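Local coordinates for protein kojibiose phosphorylase (Gut metagenome, PDB 6W0P) that belongs to glycoside hydrolase family 65, carrying an N-terminal beta-sandwich domain ahead of a helical catalytic domain, at residues 98-109 / 126-137. Numbering follows the deposited sequence.
Sequences HEDEELDLNKVK and RTFTWLTNQAKI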
# COMPACT_ATOMS: atom_id res chain seq x y z
N HIS A 98 -18.97 21.70 44.43
CA HIS A 98 -19.61 21.82 45.77
C HIS A 98 -18.52 21.70 46.84
O HIS A 98 -17.94 20.62 46.97
CB HIS A 98 -20.65 20.72 45.94
CG HIS A 98 -21.38 20.76 47.24
ND1 HIS A 98 -21.48 19.64 48.06
CD2 HIS A 98 -22.07 21.74 47.86
CE1 HIS A 98 -22.23 19.94 49.10
NE2 HIS A 98 -22.59 21.22 49.01
N GLU A 99 -18.24 22.77 47.58
CA GLU A 99 -17.28 22.68 48.72
C GLU A 99 -16.01 21.97 48.25
O GLU A 99 -15.59 20.93 48.85
CB GLU A 99 -17.97 21.94 49.86
CG GLU A 99 -19.23 22.63 50.32
CD GLU A 99 -20.03 21.88 51.36
OE1 GLU A 99 -19.68 20.71 51.65
OE2 GLU A 99 -20.98 22.47 51.89
N ASP A 100 -15.45 22.46 47.15
CA ASP A 100 -14.14 22.01 46.59
C ASP A 100 -14.19 20.58 46.01
O ASP A 100 -13.16 20.20 45.41
CB ASP A 100 -13.01 22.18 47.60
CG ASP A 100 -12.16 23.39 47.26
OD1 ASP A 100 -12.10 24.34 48.10
OD2 ASP A 100 -11.59 23.40 46.14
N GLU A 101 -15.32 19.84 46.10
CA GLU A 101 -15.55 18.56 45.37
C GLU A 101 -16.14 18.89 43.99
O GLU A 101 -17.20 19.55 43.95
CB GLU A 101 -16.47 17.62 46.15
CG GLU A 101 -16.79 16.35 45.39
CD GLU A 101 -17.80 15.43 46.06
OE1 GLU A 101 -18.18 14.43 45.42
OE2 GLU A 101 -18.21 15.72 47.21
N GLU A 102 -15.45 18.49 42.92
CA GLU A 102 -15.92 18.73 41.52
C GLU A 102 -16.84 17.57 41.11
O GLU A 102 -16.47 16.40 41.33
CB GLU A 102 -14.80 18.88 40.50
CG GLU A 102 -15.34 19.38 39.16
CD GLU A 102 -14.35 19.60 38.03
OE1 GLU A 102 -13.12 19.48 38.27
OE2 GLU A 102 -14.81 19.91 36.90
N LEU A 103 -17.98 17.88 40.51
CA LEU A 103 -18.87 16.85 39.91
C LEU A 103 -18.12 16.14 38.76
O LEU A 103 -17.71 16.81 37.78
CB LEU A 103 -20.17 17.50 39.42
CG LEU A 103 -21.20 16.54 38.82
CD1 LEU A 103 -21.67 15.50 39.83
CD2 LEU A 103 -22.39 17.32 38.31
N ASP A 104 -17.94 14.84 38.91
CA ASP A 104 -17.36 13.92 37.90
C ASP A 104 -17.87 12.52 38.21
O ASP A 104 -17.48 11.99 39.30
CB ASP A 104 -15.82 13.98 37.93
CG ASP A 104 -15.16 13.00 36.97
OD1 ASP A 104 -15.91 12.34 36.23
OD2 ASP A 104 -13.91 12.91 36.98
N LEU A 105 -18.71 11.94 37.36
CA LEU A 105 -19.45 10.68 37.70
C LEU A 105 -18.50 9.48 37.70
O LEU A 105 -18.90 8.45 38.20
CB LEU A 105 -20.62 10.47 36.74
CG LEU A 105 -21.76 11.48 36.85
CD1 LEU A 105 -22.95 11.03 36.00
CD2 LEU A 105 -22.19 11.69 38.28
N ASN A 106 -17.28 9.61 37.16
CA ASN A 106 -16.23 8.56 37.24
C ASN A 106 -15.60 8.53 38.66
O ASN A 106 -15.01 7.51 38.99
CB ASN A 106 -15.15 8.76 36.18
CG ASN A 106 -14.17 7.60 36.07
OD1 ASN A 106 -14.57 6.47 35.82
ND2 ASN A 106 -12.88 7.88 36.26
N LYS A 107 -15.76 9.59 39.46
CA LYS A 107 -15.16 9.70 40.82
C LYS A 107 -16.23 9.78 41.92
O LYS A 107 -16.08 9.09 42.91
CB LYS A 107 -14.21 10.90 40.88
CG LYS A 107 -12.90 10.69 40.11
CD LYS A 107 -11.95 11.88 40.16
CE LYS A 107 -10.77 11.70 39.22
NZ LYS A 107 -9.80 12.81 39.33
N VAL A 108 -17.27 10.59 41.76
CA VAL A 108 -18.15 10.98 42.90
C VAL A 108 -19.18 9.87 43.19
O VAL A 108 -19.26 8.92 42.42
CB VAL A 108 -18.82 12.35 42.65
CG1 VAL A 108 -17.78 13.44 42.41
CG2 VAL A 108 -19.83 12.29 41.51
N LYS A 109 -19.90 9.99 44.31
CA LYS A 109 -21.04 9.11 44.65
C LYS A 109 -22.31 9.75 44.08
O LYS A 109 -22.51 10.98 44.25
CB LYS A 109 -21.14 8.86 46.16
CG LYS A 109 -20.30 7.70 46.67
CD LYS A 109 -19.58 7.98 47.97
CE LYS A 109 -18.43 7.03 48.22
NZ LYS A 109 -17.90 7.19 49.60
N ARG A 126 -30.51 14.23 31.01
CA ARG A 126 -29.73 13.39 31.94
C ARG A 126 -30.07 13.89 33.34
O ARG A 126 -29.94 15.11 33.57
CB ARG A 126 -28.25 13.45 31.57
CG ARG A 126 -27.45 12.23 32.00
CD ARG A 126 -26.06 12.23 31.39
NE ARG A 126 -25.49 13.57 31.37
CZ ARG A 126 -24.53 14.02 32.18
NH1 ARG A 126 -23.98 13.23 33.09
NH2 ARG A 126 -24.11 15.27 32.08
N THR A 127 -30.52 12.98 34.20
CA THR A 127 -30.87 13.24 35.62
C THR A 127 -30.00 12.34 36.52
O THR A 127 -29.73 11.19 36.13
CB THR A 127 -32.38 13.04 35.81
OG1 THR A 127 -33.09 13.90 34.91
CG2 THR A 127 -32.84 13.31 37.23
N PHE A 128 -29.52 12.84 37.65
CA PHE A 128 -28.81 12.02 38.66
C PHE A 128 -28.78 12.79 39.98
O PHE A 128 -28.95 14.03 39.98
CB PHE A 128 -27.43 11.62 38.15
CG PHE A 128 -26.62 12.79 37.66
CD1 PHE A 128 -25.83 13.52 38.53
CD2 PHE A 128 -26.67 13.20 36.34
CE1 PHE A 128 -25.12 14.62 38.10
CE2 PHE A 128 -25.96 14.30 35.90
CZ PHE A 128 -25.19 15.02 36.78
N THR A 129 -28.61 12.07 41.09
CA THR A 129 -28.46 12.70 42.42
C THR A 129 -27.00 12.57 42.88
O THR A 129 -26.51 11.44 43.01
CB THR A 129 -29.50 12.18 43.41
OG1 THR A 129 -30.79 12.43 42.84
CG2 THR A 129 -29.38 12.86 44.76
N TRP A 130 -26.36 13.71 43.07
CA TRP A 130 -24.96 13.85 43.55
C TRP A 130 -24.97 13.79 45.08
O TRP A 130 -25.60 14.69 45.70
CB TRP A 130 -24.40 15.18 43.05
CG TRP A 130 -22.95 15.40 43.29
CD1 TRP A 130 -22.00 14.48 43.62
CD2 TRP A 130 -22.27 16.65 43.16
NE1 TRP A 130 -20.77 15.08 43.71
CE2 TRP A 130 -20.91 16.41 43.43
CE3 TRP A 130 -22.69 17.94 42.83
CZ2 TRP A 130 -19.96 17.43 43.39
CZ3 TRP A 130 -21.75 18.95 42.80
CH2 TRP A 130 -20.40 18.69 43.08
N LEU A 131 -24.35 12.76 45.65
CA LEU A 131 -24.13 12.62 47.11
C LEU A 131 -22.75 13.22 47.41
O LEU A 131 -21.74 12.56 47.23
CB LEU A 131 -24.24 11.14 47.50
CG LEU A 131 -25.38 10.36 46.84
CD1 LEU A 131 -25.47 8.96 47.42
CD2 LEU A 131 -26.72 11.08 46.99
N THR A 132 -22.75 14.50 47.77
CA THR A 132 -21.54 15.32 48.02
C THR A 132 -21.62 15.89 49.45
O THR A 132 -22.51 16.74 49.70
CB THR A 132 -21.38 16.43 46.97
OG1 THR A 132 -20.44 17.37 47.50
CG2 THR A 132 -22.69 17.10 46.59
N ASN A 133 -20.72 15.40 50.32
CA ASN A 133 -20.61 15.73 51.76
C ASN A 133 -21.95 15.43 52.44
O ASN A 133 -22.31 14.23 52.53
CB ASN A 133 -20.08 17.15 51.97
CG ASN A 133 -18.63 17.26 51.54
OD1 ASN A 133 -17.92 16.26 51.52
ND2 ASN A 133 -18.21 18.45 51.16
N GLN A 134 -22.66 16.46 52.88
CA GLN A 134 -23.87 16.31 53.73
C GLN A 134 -25.11 16.48 52.85
O GLN A 134 -26.20 16.40 53.40
CB GLN A 134 -23.86 17.31 54.89
CG GLN A 134 -22.59 17.27 55.75
CD GLN A 134 -22.15 15.86 56.08
OE1 GLN A 134 -21.09 15.40 55.65
NE2 GLN A 134 -22.97 15.16 56.85
N ALA A 135 -24.92 16.75 51.56
CA ALA A 135 -25.97 17.19 50.62
C ALA A 135 -26.28 16.08 49.62
O ALA A 135 -25.34 15.35 49.23
CB ALA A 135 -25.53 18.44 49.89
N LYS A 136 -27.55 15.97 49.25
CA LYS A 136 -28.04 15.27 48.05
C LYS A 136 -28.57 16.33 47.07
O LYS A 136 -29.58 17.01 47.41
CB LYS A 136 -29.12 14.25 48.44
CG LYS A 136 -28.64 13.21 49.42
CD LYS A 136 -29.56 12.03 49.54
CE LYS A 136 -29.24 11.22 50.79
NZ LYS A 136 -29.91 9.90 50.77
N ILE A 137 -27.87 16.51 45.94
CA ILE A 137 -28.25 17.49 44.88
C ILE A 137 -28.73 16.73 43.63
O ILE A 137 -27.92 16.03 42.97
CB ILE A 137 -27.10 18.45 44.60
CG1 ILE A 137 -26.37 18.85 45.89
CG2 ILE A 137 -27.61 19.67 43.84
CD1 ILE A 137 -25.29 19.89 45.70
O HOH W 1 -22.29 19.65 52.33
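The Trp130 indole is covered on both faces: Leu103 CD1 sits over one, 3.6 Å from the centroid of the five-membered ring, and Thr132 CG2 of its own strand over the opposite one. At the indole's edge, in plane, come the carbonyl oxygens of Glu101 and Lys109. The His98 ring turns an edge toward the Trp130 face, with the planes at 67°; its own faces are taken by Ile137 CD1, centred in a CH-pi contact, and by the carboxylate carbon of Glu99, nearer the rim. Phe128 receives Leu105 CD1 over its face and Leu103 CD2 at its edge.

Polar groups gather beside this core. The imidazole of His98, swung out opposite its backbone nitrogen (chi1 -179°), brings ND1 to Thr132 OG1 at 2.6 Å in a nearly straight bond (176°) that lies in the ring plane. That hydroxyl in turn donates to Glu101 OE2 at 2.8 Å, and Trp130 NE1 reaches Glu101 OE1 in a longer bond of 3.2 Å; both donors approach from above the carboxylate plane. At the hairpin tip, Asn133 ND2 meets Glu99 OE1 at 2.7 Å, amide and carboxylate nearly coplanar, and a water links the same oxygen to Gln134 N.

Strand 101-102 borders one sheet and 123-132 belongs to another, so the contact joins two layers of the N-terminal domain. The ND1-to-hydroxyl-to-carboxylate relay fixes the Thr132 proton toward Glu101, and with NE2 bonded to Thr165, His98 is gripped at both nitrogens; the nearby carboxylates of Glu99 and Glu101 would probably favour a protonated imidazole.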